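Uncharacterized protein (Leptospirillum rubarum, PDB 3OMD) is of unknown function, an all-helical single-chain protein belonging to the DUF5069 family of uncharacterised domains. Local coordinates at residues Q52-F55 against G59-H62; D24-V29 against D77-V82; D31-H36 against E63-A68; T128-W133 against L137-K142. All coordinates share one frame; numbering follows the deposited sequence.

Contact 1: Q52-F55 against G59-H62; sequences QAFF and GLDH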
loop_
_atom_site.group_PDB
_atom_site.type_symbol
_atom_site.label_atom_id
_atom_site.label_comp_id
_atom_site.label_asym_id
_atom_site.label_seq_id
_atom_site.Cartn_x
_atom_site.Cartn_y
_atom_site.Cartn_z
ATOM N N GLN A 52 -6.414 -2.665 4.907
ATOM C CA GLN A 52 -7.684 -3.380 5.114
ATOM C C GLN A 52 -8.510 -3.282 3.832
ATOM O O GLN A 52 -9.177 -4.241 3.458
ATOM C CB GLN A 52 -8.455 -2.736 6.257
ATOM C CG GLN A 52 -7.869 -2.981 7.642
ATOM C CD GLN A 52 -8.549 -2.108 8.698
ATOM O OE1 GLN A 52 -9.777 -1.965 8.665
ATOM N NE2 GLN A 52 -7.763 -1.547 9.655
ATOM N N ALA A 53 -8.501 -2.114 3.186
ATOM C CA ALA A 53 -9.271 -1.966 1.942
ATOM C C ALA A 53 -8.763 -2.923 0.857
ATOM O O ALA A 53 -9.542 -3.567 0.176
ATOM C CB ALA A 53 -9.267 -0.497 1.452
ATOM N N PHE A 54 -7.448 -3.062 0.741
ATOM C CA PHE A 54 -6.856 -3.970 -0.243
ATOM C C PHE A 54 -7.189 -5.428 0.133
ATOM O O PHE A 54 -7.688 -6.222 -0.704
ATOM C CB PHE A 54 -5.330 -3.773 -0.263
ATOM C CG PHE A 54 -4.616 -4.765 -1.126
ATOM C CD1 PHE A 54 -4.517 -4.559 -2.501
ATOM C CD2 PHE A 54 -4.004 -5.879 -0.563
ATOM C CE1 PHE A 54 -3.875 -5.479 -3.315
ATOM C CE2 PHE A 54 -3.377 -6.815 -1.383
ATOM C CZ PHE A 54 -3.321 -6.617 -2.754
ATOM N N PHE A 55 -6.903 -5.803 1.387
ATOM C CA PHE A 55 -7.221 -7.172 1.786
ATOM C C PHE A 55 -8.713 -7.507 1.649
ATOM O O PHE A 55 -9.085 -8.604 1.200
ATOM C CB PHE A 55 -6.776 -7.401 3.252
ATOM C CG PHE A 55 -5.254 -7.362 3.435
ATOM C CD1 PHE A 55 -4.409 -7.977 2.521
ATOM C CD2 PHE A 55 -4.694 -6.756 4.575
ATOM C CE1 PHE A 55 -2.987 -7.996 2.726
ATOM C CE2 PHE A 55 -3.292 -6.761 4.775
ATOM C CZ PHE A 55 -2.438 -7.379 3.868
ATOM N N GLY A 59 -10.271 -10.392 -0.718
ATOM C CA GLY A 59 -10.656 -11.532 0.158
ATOM C C GLY A 59 -9.464 -12.204 0.786
ATOM O O GLY A 59 -9.447 -13.431 0.941
ATOM N N LEU A 60 -8.468 -11.407 1.154
ATOM C CA LEU A 60 -7.259 -11.919 1.782
ATOM C C LEU A 60 -7.248 -11.677 3.276
ATOM O O LEU A 60 -7.724 -10.652 3.767
ATOM C CB LEU A 60 -6.044 -11.225 1.191
ATOM C CG LEU A 60 -5.825 -11.385 -0.327
ATOM C CD1 LEU A 60 -4.705 -10.417 -0.853
ATOM C CD2 LEU A 60 -5.552 -12.845 -0.738
ATOM N N ASP A 61 -6.686 -12.632 4.005
ATOM C CA ASP A 61 -6.527 -12.468 5.444
ATOM C C ASP A 61 -5.159 -11.896 5.722
ATOM O O ASP A 61 -4.157 -12.463 5.284
ATOM C CB ASP A 61 -6.694 -13.816 6.145
ATOM C CG ASP A 61 -6.429 -13.724 7.630
ATOM O OD1 ASP A 61 -7.395 -13.462 8.378
ATOM O OD2 ASP A 61 -5.258 -13.875 8.043
ATOM N N HIS A 62 -5.111 -10.776 6.444
ATOM C CA HIS A 62 -3.833 -10.067 6.718
ATOM C C HIS A 62 -2.793 -10.935 7.444
ATOM O O HIS A 62 -1.567 -10.752 7.232
ATOM C CB HIS A 62 -4.090 -8.788 7.542
ATOM C CG HIS A 62 -4.704 -9.028 8.900
ATOM N ND1 HIS A 62 -3.978 -9.028 10.074
ATOM C CD2 HIS A 62 -5.989 -9.229 9.256
ATOM C CE1 HIS A 62 -4.796 -9.245 11.095
ATOM N NE2 HIS A 62 -6.026 -9.368 10.627
#
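Phe55 and Leu60 meet where helix 50-58 ends and the chain turns toward helix 62-69, a short-range, largely buried contact within one helix-loop-helix corner. The carbonyl Phe55 O receives Leu60 N at 2.9 Å in a nearly straight bond (161°), the donor tilted somewhat from the carbonyl plane; the bond from Gly59 N to the same oxygen is weak. Gly59 has positive phi, which a residue without a side chain adopts at little cost, and with it the helix closes in a Schellman motif. Past this turn the chain folds back over the Phe55 ring. With CG anti to the carbonyl carbon (chi1 -67°), the ring of Phe55 lies beneath the start of the next helix: His62 CA sits over one face, 4.1 Å from the ring centroid, a CH-pi contact, while His62 CB touches Phe55 CE2 at 3.5 Å. The Leu60 side chain runs crosswise to that of Phe55, its CB 3.9 Å from Phe55 CD1, and its CD1 branch continues to Phe54 CE2. Replacing Phe55 by an alanine would probably leave His62 CA without its aromatic face and open a gap beside Leu60. Asp61 N-caps helix 62-69, its OD2 accepting Lys64 N.

Contact 2: D24-V29 against D77-V82; sequences DHLKRV and DMLAWV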
loop_
_atom_site.group_PDB
_atom_site.type_symbol
_atom_site.label_atom_id
_atom_site.label_comp_id
_atom_site.label_asym_id
_atom_site.label_seq_id
_atom_site.Cartn_x
_atom_site.Cartn_y
_atom_site.Cartn_z
ATOM N N ASP A 24 -2.469 -1.996 -7.860
ATOM C CA ASP A 24 -1.925 -1.008 -6.891
ATOM C C ASP A 24 -1.887 -1.665 -5.500
ATOM O O ASP A 24 -2.493 -2.723 -5.262
ATOM C CB ASP A 24 -2.900 0.168 -6.784
ATOM C CG ASP A 24 -2.909 1.049 -7.985
ATOM O OD1 ASP A 24 -1.996 0.987 -8.857
ATOM O OD2 ASP A 24 -3.863 1.885 -8.110
ATOM N N HIS A 25 -1.161 -1.010 -4.597
ATOM C CA HIS A 25 -1.012 -1.365 -3.175
ATOM C C HIS A 25 -0.230 -2.646 -2.897
ATOM O O HIS A 25 0.384 -2.762 -1.825
ATOM C CB HIS A 25 -2.370 -1.435 -2.427
ATOM C CG HIS A 25 -2.219 -1.166 -0.968
ATOM N ND1 HIS A 25 -1.805 0.064 -0.500
ATOM C CD2 HIS A 25 -2.292 -1.986 0.117
ATOM C CE1 HIS A 25 -1.671 -0.001 0.813
ATOM N NE2 HIS A 25 -1.959 -1.231 1.211
ATOM N N LEU A 26 -0.265 -3.618 -3.828
ATOM C CA LEU A 26 0.308 -4.958 -3.516
ATOM C C LEU A 26 1.812 -4.872 -3.167
ATOM O O LEU A 26 2.252 -5.442 -2.144
ATOM C CB LEU A 26 0.036 -5.921 -4.678
ATOM C CG LEU A 26 0.678 -7.306 -4.499
ATOM C CD1 LEU A 26 0.276 -7.987 -3.183
ATOM C CD2 LEU A 26 0.300 -8.180 -5.740
ATOM N N LYS A 27 2.618 -4.171 -3.981
ATOM C CA LYS A 27 4.061 -4.061 -3.617
ATOM C C LYS A 27 4.214 -3.399 -2.243
ATOM O O LYS A 27 5.050 -3.820 -1.443
ATOM C CB LYS A 27 4.814 -3.241 -4.665
ATOM C CG LYS A 27 5.055 -4.022 -5.976
ATOM C CD LYS A 27 5.977 -3.216 -6.875
ATOM C CE LYS A 27 6.261 -3.979 -8.165
ATOM N NZ LYS A 27 7.246 -3.226 -9.032
ATOM N N ARG A 28 3.449 -2.316 -2.019
ATOM C CA ARG A 28 3.562 -1.548 -0.792
ATOM C C ARG A 28 3.232 -2.425 0.428
ATOM O O ARG A 28 3.933 -2.388 1.452
ATOM C CB ARG A 28 2.591 -0.360 -0.866
ATOM C CG ARG A 28 2.675 0.579 0.360
ATOM C CD ARG A 28 1.878 1.817 0.061
ATOM N NE ARG A 28 2.053 2.830 1.106
ATOM C CZ ARG A 28 3.070 3.689 1.152
ATOM N NH1 ARG A 28 3.987 3.710 0.187
ATOM N NH2 ARG A 28 3.138 4.568 2.160
ATOM N N VAL A 29 2.152 -3.196 0.331
ATOM C CA VAL A 29 1.779 -4.036 1.462
ATOM C C VAL A 29 2.659 -5.268 1.613
ATOM O O VAL A 29 2.792 -5.762 2.735
ATOM C CB VAL A 29 0.252 -4.354 1.438
ATOM C CG1 VAL A 29 -0.112 -5.427 0.394
ATOM C CG2 VAL A 29 -0.218 -4.772 2.813
ATOM N N ASP A 77 6.576 -14.490 -6.383
ATOM C CA ASP A 77 6.068 -15.536 -5.547
ATOM C C ASP A 77 4.924 -15.058 -4.673
ATOM O O ASP A 77 3.932 -15.786 -4.480
ATOM C CB ASP A 77 7.212 -16.193 -4.798
ATOM C CG ASP A 77 8.093 -17.009 -5.798
ATOM O OD1 ASP A 77 7.511 -17.796 -6.584
ATOM O OD2 ASP A 77 9.286 -16.776 -5.899
HETATM N N MSE A 78 5.011 -13.822 -4.189
HETATM C CA MSE A 78 3.886 -13.309 -3.440
HETATM C C MSE A 78 2.661 -13.089 -4.347
HETATM O O MSE A 78 1.529 -13.323 -3.956
HETATM C CB MSE A 78 4.268 -12.008 -2.732
HETATM C CG MSE A 78 5.007 -12.175 -1.521
HETATM SE SE MSE A 78 3.894 -13.388 -0.287
HETATM C CE MSE A 78 2.143 -12.480 -0.244
ATOM N N LEU A 79 2.900 -12.646 -5.578
ATOM C CA LEU A 79 1.796 -12.463 -6.527
ATOM C C LEU A 79 1.111 -13.805 -6.802
ATOM O O LEU A 79 -0.136 -13.881 -6.836
ATOM C CB LEU A 79 2.300 -11.826 -7.835
ATOM C CG LEU A 79 1.246 -11.672 -8.965
ATOM C CD1 LEU A 79 0.108 -10.758 -8.487
ATOM C CD2 LEU A 79 1.889 -11.130 -10.202
ATOM N N ALA A 80 1.904 -14.874 -6.980
ATOM C CA ALA A 80 1.314 -16.188 -7.246
ATOM C C ALA A 80 0.479 -16.624 -6.032
ATOM O O ALA A 80 -0.599 -17.230 -6.193
ATOM C CB ALA A 80 2.382 -17.213 -7.597
ATOM N N TRP A 81 0.939 -16.313 -4.819
ATOM C CA TRP A 81 0.154 -16.671 -3.635
ATOM C C TRP A 81 -1.191 -15.915 -3.622
ATOM O O TRP A 81 -2.263 -16.501 -3.406
ATOM C CB TRP A 81 0.960 -16.374 -2.341
ATOM C CG TRP A 81 0.255 -16.870 -1.115
ATOM C CD1 TRP A 81 0.350 -18.114 -0.551
ATOM C CD2 TRP A 81 -0.636 -16.111 -0.278
ATOM N NE1 TRP A 81 -0.449 -18.187 0.576
ATOM C CE2 TRP A 81 -1.062 -16.972 0.768
ATOM C CE3 TRP A 81 -1.123 -14.796 -0.322
ATOM C CZ2 TRP A 81 -1.943 -16.563 1.772
ATOM C CZ3 TRP A 81 -2.058 -14.381 0.689
ATOM C CH2 TRP A 81 -2.422 -15.274 1.724
ATOM N N VAL A 82 -1.135 -14.611 -3.895
ATOM C CA VAL A 82 -2.360 -13.820 -3.975
ATOM C C VAL A 82 -3.358 -14.434 -4.980
ATOM O O VAL A 82 -4.561 -14.625 -4.676
ATOM C CB VAL A 82 -2.048 -12.348 -4.323
ATOM C CG1 VAL A 82 -3.347 -11.569 -4.696
ATOM C CG2 VAL A 82 -1.347 -11.699 -3.127
#
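Leu26, in the first turn of helix 26-38, packs against Leu79 and Val82 of helix 75-85, a purely apolar helix-to-helix contact in the core of this all-helical domain. The two branches of Leu26 divide the work: CD2 meets Leu79 CD1 at 3.8 Å, and CD1 meets Val82 CG2 at 4.1 Å. Leu79 and Val82 are three residues apart, so one helical turn brings both to the same side of helix 75-85, and a forked leucine suits a place where two neighbours must be touched at once. Its CG stands anti to the backbone N (chi1 176°), which carries the fork out from helix 26-38 toward the other helix. The Leu79 side chain lies crosswise to Leu26, whereas that of Val82 runs alongside it, pointing the other way. No hydrogen bond links the segments, and their nearest CA atoms, those of Leu26 and Leu79, are 8.2 Å apart; side chains alone bridge the gap. Phe54 of helix 50-58 also packs on Leu26. The polar start of helix 26-38 faces other partners: His25, at the N-cap position, is hydrogen-bonded through ND1 to Tyr102 OH and through NE2 to Asp51 OD1, and the backbone bond from Val29 N to His25 O, 2.8 Å long, closes the first turn.

Contact 3: D31-H36 against E63-A68; sequences DKARAH and EKFAEA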
loop_
_atom_site.group_PDB
_atom_site.type_symbol
_atom_site.label_atom_id
_atom_site.label_comp_id
_atom_site.label_asym_id
_atom_site.label_seq_id
_atom_site.Cartn_x
_atom_site.Cartn_y
_atom_site.Cartn_z
ATOM N N ASP A 31 5.823 -4.955 1.308
ATOM C CA ASP A 31 6.913 -4.353 2.085
ATOM C C ASP A 31 6.500 -4.165 3.533
ATOM O O ASP A 31 7.278 -4.439 4.445
ATOM C CB ASP A 31 7.290 -3.007 1.484
ATOM C CG ASP A 31 7.949 -3.132 0.121
ATOM O OD1 ASP A 31 8.373 -4.245 -0.288
ATOM O OD2 ASP A 31 8.047 -2.095 -0.592
ATOM N N LYS A 32 5.272 -3.696 3.734
ATOM C CA LYS A 32 4.791 -3.476 5.105
ATOM C C LYS A 32 4.644 -4.809 5.844
ATOM O O LYS A 32 4.941 -4.873 7.049
ATOM C CB LYS A 32 3.441 -2.730 5.112
ATOM C CG LYS A 32 3.613 -1.263 4.616
ATOM C CD LYS A 32 2.283 -0.539 4.355
ATOM C CE LYS A 32 1.525 -0.440 5.619
ATOM N NZ LYS A 32 0.122 0.123 5.322
ATOM N N ALA A 33 4.203 -5.866 5.147
ATOM C CA ALA A 33 4.119 -7.171 5.775
ATOM C C ALA A 33 5.479 -7.662 6.216
ATOM O O ALA A 33 5.633 -8.223 7.296
ATOM C CB ALA A 33 3.471 -8.172 4.837
ATOM N N ARG A 34 6.486 -7.455 5.377
ATOM C CA ARG A 34 7.832 -7.867 5.787
ATOM C C ARG A 34 8.311 -7.118 7.014
ATOM O O ARG A 34 8.916 -7.740 7.921
ATOM C CB ARG A 34 8.808 -7.717 4.630
ATOM C CG ARG A 34 8.465 -8.655 3.453
ATOM C CD ARG A 34 9.596 -8.703 2.385
ATOM N NE ARG A 34 9.186 -9.245 1.095
ATOM C CZ ARG A 34 8.877 -10.514 0.828
ATOM N NH1 ARG A 34 8.984 -11.483 1.748
ATOM N NH2 ARG A 34 8.469 -10.806 -0.408
ATOM N N ALA A 35 8.057 -5.808 7.057
ATOM C CA ALA A 35 8.437 -5.039 8.242
ATOM C C ALA A 35 7.618 -5.459 9.480
ATOM O O ALA A 35 8.149 -5.502 10.610
ATOM C CB ALA A 35 8.278 -3.555 7.943
ATOM N N HIS A 36 6.341 -5.763 9.271
ATOM C CA HIS A 36 5.502 -6.256 10.352
ATOM C C HIS A 36 6.057 -7.544 10.986
ATOM O O HIS A 36 6.155 -7.623 12.231
ATOM C CB HIS A 36 4.113 -6.465 9.793
ATOM C CG HIS A 36 3.220 -7.267 10.679
ATOM N ND1 HIS A 36 2.620 -6.738 11.799
ATOM C CD2 HIS A 36 2.789 -8.550 10.582
ATOM C CE1 HIS A 36 1.860 -7.665 12.361
ATOM N NE2 HIS A 36 1.936 -8.768 11.639
ATOM N N GLU A 63 -3.262 -11.857 8.305
ATOM C CA GLU A 63 -2.355 -12.720 9.065
ATOM C C GLU A 63 -1.751 -13.760 8.118
ATOM O O GLU A 63 -0.536 -14.016 8.123
ATOM C CB GLU A 63 -3.059 -13.432 10.237
ATOM C CG GLU A 63 -3.555 -12.503 11.323
ATOM C CD GLU A 63 -4.371 -13.196 12.425
ATOM O OE1 GLU A 63 -4.633 -14.426 12.382
ATOM O OE2 GLU A 63 -4.777 -12.482 13.353
ATOM N N LYS A 64 -2.610 -14.360 7.306
ATOM C CA LYS A 64 -2.118 -15.342 6.311
ATOM C C LYS A 64 -1.207 -14.712 5.283
ATOM O O LYS A 64 -0.205 -15.342 4.893
ATOM C CB LYS A 64 -3.287 -16.052 5.643
ATOM C CG LYS A 64 -4.135 -16.849 6.630
ATOM C CD LYS A 64 -5.231 -17.594 5.941
ATOM C CE LYS A 64 -6.009 -18.411 6.978
ATOM N NZ LYS A 64 -7.086 -19.219 6.332
ATOM N N PHE A 65 -1.502 -13.480 4.863
ATOM C CA PHE A 65 -0.618 -12.783 3.928
ATOM C C PHE A 65 0.761 -12.528 4.527
ATOM O O PHE A 65 1.776 -12.801 3.857
ATOM C CB PHE A 65 -1.311 -11.491 3.495
ATOM C CG PHE A 65 -0.532 -10.680 2.492
ATOM C CD1 PHE A 65 -0.699 -10.890 1.134
ATOM C CD2 PHE A 65 0.340 -9.688 2.913
ATOM C CE1 PHE A 65 -0.008 -10.114 0.210
ATOM C CE2 PHE A 65 1.062 -8.926 1.993
ATOM C CZ PHE A 65 0.889 -9.137 0.631
ATOM N N ALA A 66 0.813 -12.077 5.790
ATOM C CA ALA A 66 2.100 -11.821 6.419
ATOM C C ALA A 66 2.877 -13.126 6.551
ATOM O O ALA A 66 4.085 -13.129 6.357
ATOM C CB ALA A 66 1.928 -11.122 7.803
ATOM N N GLU A 67 2.204 -14.216 6.908
ATOM C CA GLU A 67 2.892 -15.512 6.986
ATOM C C GLU A 67 3.400 -15.968 5.622
ATOM O O GLU A 67 4.526 -16.484 5.498
ATOM C CB GLU A 67 1.969 -16.588 7.563
ATOM C CG GLU A 67 2.667 -17.982 7.723
ATOM C CD GLU A 67 3.853 -17.973 8.698
ATOM O OE1 GLU A 67 3.841 -17.123 9.633
ATOM O OE2 GLU A 67 4.797 -18.802 8.522
ATOM N N ALA A 68 2.597 -15.726 4.588
ATOM C CA ALA A 68 2.955 -16.181 3.257
ATOM C C ALA A 68 4.207 -15.500 2.727
ATOM O O ALA A 68 5.017 -16.149 2.030
ATOM C CB ALA A 68 1.795 -15.954 2.275
#
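Phe65 is the first residue of the segment 63-68 to touch the segment 31-36. Its CG lies anti to the backbone N (chi1 -178°), and this carries the ring across to Ala33, whose methyl comes to the ring edge, near its plane, with Ala33 CB 3.8 Å from Phe65 CE2 and little farther from CD2. A methyl is small enough to sit against the ring edge without pushing the helices apart; the ring also meets Phe55, Met78 and Trp81, so that it joins several helices. One residue on, Ala66 brings the backbones together: its CA and that of Ala33 are 5.1 Å apart, an approach that small side chains permit. The methyls themselves are looser, Ala33 CB lying 4.5 Å from Ala66 CB, and Ala33 CB comes nearer to Ala66 CA, at 4.2 Å. Ala66 CB reaches beyond Ala33 to the ring of His36, meeting its CD2 at 3.9 Å. His36 stands at the more exposed margin of the contact, where an imidazole can present carbon to a methyl while its ring stacks on Tyr46. The segment axes pass 9.0 Å apart and cross at -82°. Such a nearly perpendicular pair, brought close by an alanine on each helix, is orthogonal helix packing.

Contact 4: T128-W133 against L137-K142; sequences TDITTW and LDLEEK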
loop_
_atom_site.group_PDB
_atom_site.type_symbol
_atom_site.label_atom_id
_atom_site.label_comp_id
_atom_site.label_asym_id
_atom_site.label_seq_id
_atom_site.Cartn_x
_atom_site.Cartn_y
_atom_site.Cartn_z
ATOM N N THR A 128 -1.249 22.402 -4.907
ATOM C CA THR A 128 -2.694 22.366 -4.643
ATOM C C THR A 128 -3.381 21.381 -5.601
ATOM O O THR A 128 -4.563 21.051 -5.451
ATOM C CB THR A 128 -3.332 23.761 -4.797
ATOM O OG1 THR A 128 -2.964 24.298 -6.071
ATOM C CG2 THR A 128 -2.864 24.694 -3.684
ATOM N N ASP A 129 -2.617 20.885 -6.559
ATOM C CA ASP A 129 -3.095 19.856 -7.488
ATOM C C ASP A 129 -3.099 18.464 -6.872
ATOM O O ASP A 129 -3.664 17.530 -7.451
ATOM C CB ASP A 129 -2.228 19.855 -8.742
ATOM C CG ASP A 129 -0.765 19.562 -8.445
ATOM O OD1 ASP A 129 -0.127 20.328 -7.690
ATOM O OD2 ASP A 129 -0.250 18.559 -8.967
ATOM N N ILE A 130 -2.424 18.306 -5.734
ATOM C CA ILE A 130 -2.364 16.992 -5.064
ATOM C C ILE A 130 -3.529 16.907 -4.098
ATOM O O ILE A 130 -3.551 17.641 -3.110
ATOM C CB ILE A 130 -0.983 16.769 -4.350
ATOM C CG1 ILE A 130 0.108 16.715 -5.429
ATOM C CG2 ILE A 130 -1.010 15.486 -3.483
ATOM C CD1 ILE A 130 1.500 16.492 -4.887
ATOM N N THR A 131 -4.497 16.010 -4.392
ATOM C CA THR A 131 -5.751 15.946 -3.630
ATOM C C THR A 131 -6.164 14.559 -3.194
ATOM O O THR A 131 -7.142 14.395 -2.455
ATOM C CB THR A 131 -6.926 16.543 -4.431
ATOM O OG1 THR A 131 -7.170 15.764 -5.614
ATOM C CG2 THR A 131 -6.678 18.047 -4.793
ATOM N N THR A 132 -5.411 13.555 -3.627
ATOM C CA THR A 132 -5.736 12.173 -3.267
ATOM C C THR A 132 -4.696 11.619 -2.303
ATOM O O THR A 132 -3.528 12.032 -2.329
ATOM C CB THR A 132 -5.740 11.291 -4.511
ATOM O OG1 THR A 132 -4.459 11.390 -5.186
ATOM C CG2 THR A 132 -6.870 11.698 -5.446
ATOM N N TRP A 133 -5.115 10.700 -1.447
ATOM C CA TRP A 133 -4.226 10.144 -0.438
ATOM C C TRP A 133 -3.028 9.468 -1.057
ATOM O O TRP A 133 -1.912 9.610 -0.520
ATOM C CB TRP A 133 -4.969 9.136 0.446
ATOM C CG TRP A 133 -5.982 9.789 1.399
ATOM C CD1 TRP A 133 -7.349 9.630 1.408
ATOM C CD2 TRP A 133 -5.669 10.646 2.506
ATOM N NE1 TRP A 133 -7.907 10.360 2.443
ATOM C CE2 TRP A 133 -6.903 10.998 3.131
ATOM C CE3 TRP A 133 -4.470 11.155 3.029
ATOM C CZ2 TRP A 133 -6.968 11.843 4.246
ATOM C CZ3 TRP A 133 -4.527 11.984 4.166
ATOM C CH2 TRP A 133 -5.778 12.337 4.746
ATOM N N LEU A 137 1.006 10.277 -0.258
ATOM C CA LEU A 137 2.021 9.311 0.184
ATOM C C LEU A 137 3.273 9.394 -0.700
ATOM O O LEU A 137 4.392 9.371 -0.177
ATOM C CB LEU A 137 1.448 7.894 0.160
ATOM C CG LEU A 137 0.429 7.589 1.266
ATOM C CD1 LEU A 137 -0.254 6.260 1.000
ATOM C CD2 LEU A 137 1.118 7.543 2.629
ATOM N N ASP A 138 3.115 9.417 -2.028
ATOM C CA ASP A 138 4.299 9.523 -2.893
ATOM C C ASP A 138 5.050 10.819 -2.621
ATOM O O ASP A 138 6.283 10.847 -2.693
ATOM C CB ASP A 138 3.904 9.450 -4.373
ATOM C CG ASP A 138 3.846 8.046 -4.906
ATOM O OD1 ASP A 138 4.349 7.106 -4.257
ATOM O OD2 ASP A 138 3.308 7.915 -6.021
ATOM N N LEU A 139 4.314 11.909 -2.364
ATOM C CA LEU A 139 4.980 13.195 -2.095
ATOM C C LEU A 139 5.817 13.080 -0.823
ATOM O O LEU A 139 7.001 13.499 -0.823
ATOM C CB LEU A 139 3.915 14.300 -1.945
ATOM C CG LEU A 139 4.428 15.695 -1.589
ATOM C CD1 LEU A 139 5.143 16.247 -2.798
ATOM C CD2 LEU A 139 3.242 16.591 -1.211
ATOM N N GLU A 140 5.225 12.523 0.244
ATOM C CA GLU A 140 5.944 12.402 1.517
ATOM C C GLU A 140 7.166 11.482 1.353
ATOM O O GLU A 140 8.201 11.668 2.042
ATOM C CB GLU A 140 5.024 11.896 2.631
ATOM C CG GLU A 140 5.764 11.699 3.972
ATOM C CD GLU A 140 4.980 12.056 5.257
ATOM O OE1 GLU A 140 3.828 12.541 5.209
ATOM O OE2 GLU A 140 5.569 11.860 6.363
ATOM N N GLU A 141 7.041 10.484 0.465
ATOM C CA GLU A 141 8.095 9.487 0.276
ATOM C C GLU A 141 9.047 9.876 -0.877
ATOM O O GLU A 141 9.783 9.054 -1.437
ATOM C CB GLU A 141 7.477 8.108 0.058
ATOM C CG GLU A 141 6.816 7.622 1.373
ATOM C CD GLU A 141 6.076 6.344 1.271
ATOM O OE1 GLU A 141 5.841 5.807 0.153
ATOM O OE2 GLU A 141 5.656 5.891 2.362
ATOM N N LYS A 142 9.027 11.166 -1.206
ATOM C CA LYS A 142 10.059 11.790 -2.077
ATOM C C LYS A 142 10.091 11.234 -3.505
ATOM O O LYS A 142 11.150 11.205 -4.162
ATOM C CB LYS A 142 11.460 11.730 -1.411
ATOM C CG LYS A 142 11.485 12.313 0.002
ATOM C CD LYS A 142 12.900 12.211 0.594
ATOM C CE LYS A 142 12.951 12.886 1.961
ATOM N NZ LYS A 142 14.359 13.237 2.310
#
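Trp133 O accepts the backbone N-H of Leu137 at 3.0 Å in a nearly straight bond (162°), an i to i+4 bond in the first turn of helix 133-140, while the chain ahead of it, from Thr128 to Thr132, runs extended or turned without regular structure. Thr132 holds the N-cap position, one where a short polar residue is common. The side chain of Leu137 then folds back along its own helix: with CG anti to the carbonyl carbon (chi1 -72°), that atom lies 3.6 Å from Trp133 O and lays apolar bulk beside the bonded carbonyl. The link between the loop and the helix surface is made by Ile130 and Leu139. Ile130 is the buried residue of segment 128-133; its CG1 branch runs out fully extended to CD1, which meets Leu139 CD2 at 4.1 Å, the two side chains approaching at a slant. A long branched chain suits Ile130, because its CA and that of Leu139 are 8.8 Å apart and only the ends of the side chains can meet. At the far end of the helix Lys142, with positive phi, is the C-prime residue of a Schellman motif, its N bonded to Leu139 O at 3.1 Å. Helix 110-123 borders the contact: Leu139 packs on Leu123, and Trp133 meets Phe116 edge-to-face. Arg120 of that helix also donates NH1 to Ile130 O, while Arg28 of helix 26-38 forms a salt bridge with Glu141 just beyond the last turn of helix 133-140.

Contacts 1, 2 and 3 form one continuous core, their centres about 10 to 11 Å apart, whereas contact 4 lies on the opposite side of the chain's centre and is only partly buried. Contacts 2 and 3 both use helix 26-38, at its start and farther along. Phe65 of contact 3 links the cluster, its CG 3.6 Å from Phe55 CE1 of contact 1. Chemistry follows place: contacts 2 and 3 join helices distant in sequence by side-chain packing without hydrogen bonds, wholly apolar in contact 2 and with the His36 ring at the margin of contact 3, while contacts 1 and 4 join neighbouring parts of the chain and add backbone hydrogen bonds at helix ends. Contact 4 touches contact 2 through Arg28, whose NH2 packs on Leu137 CD2.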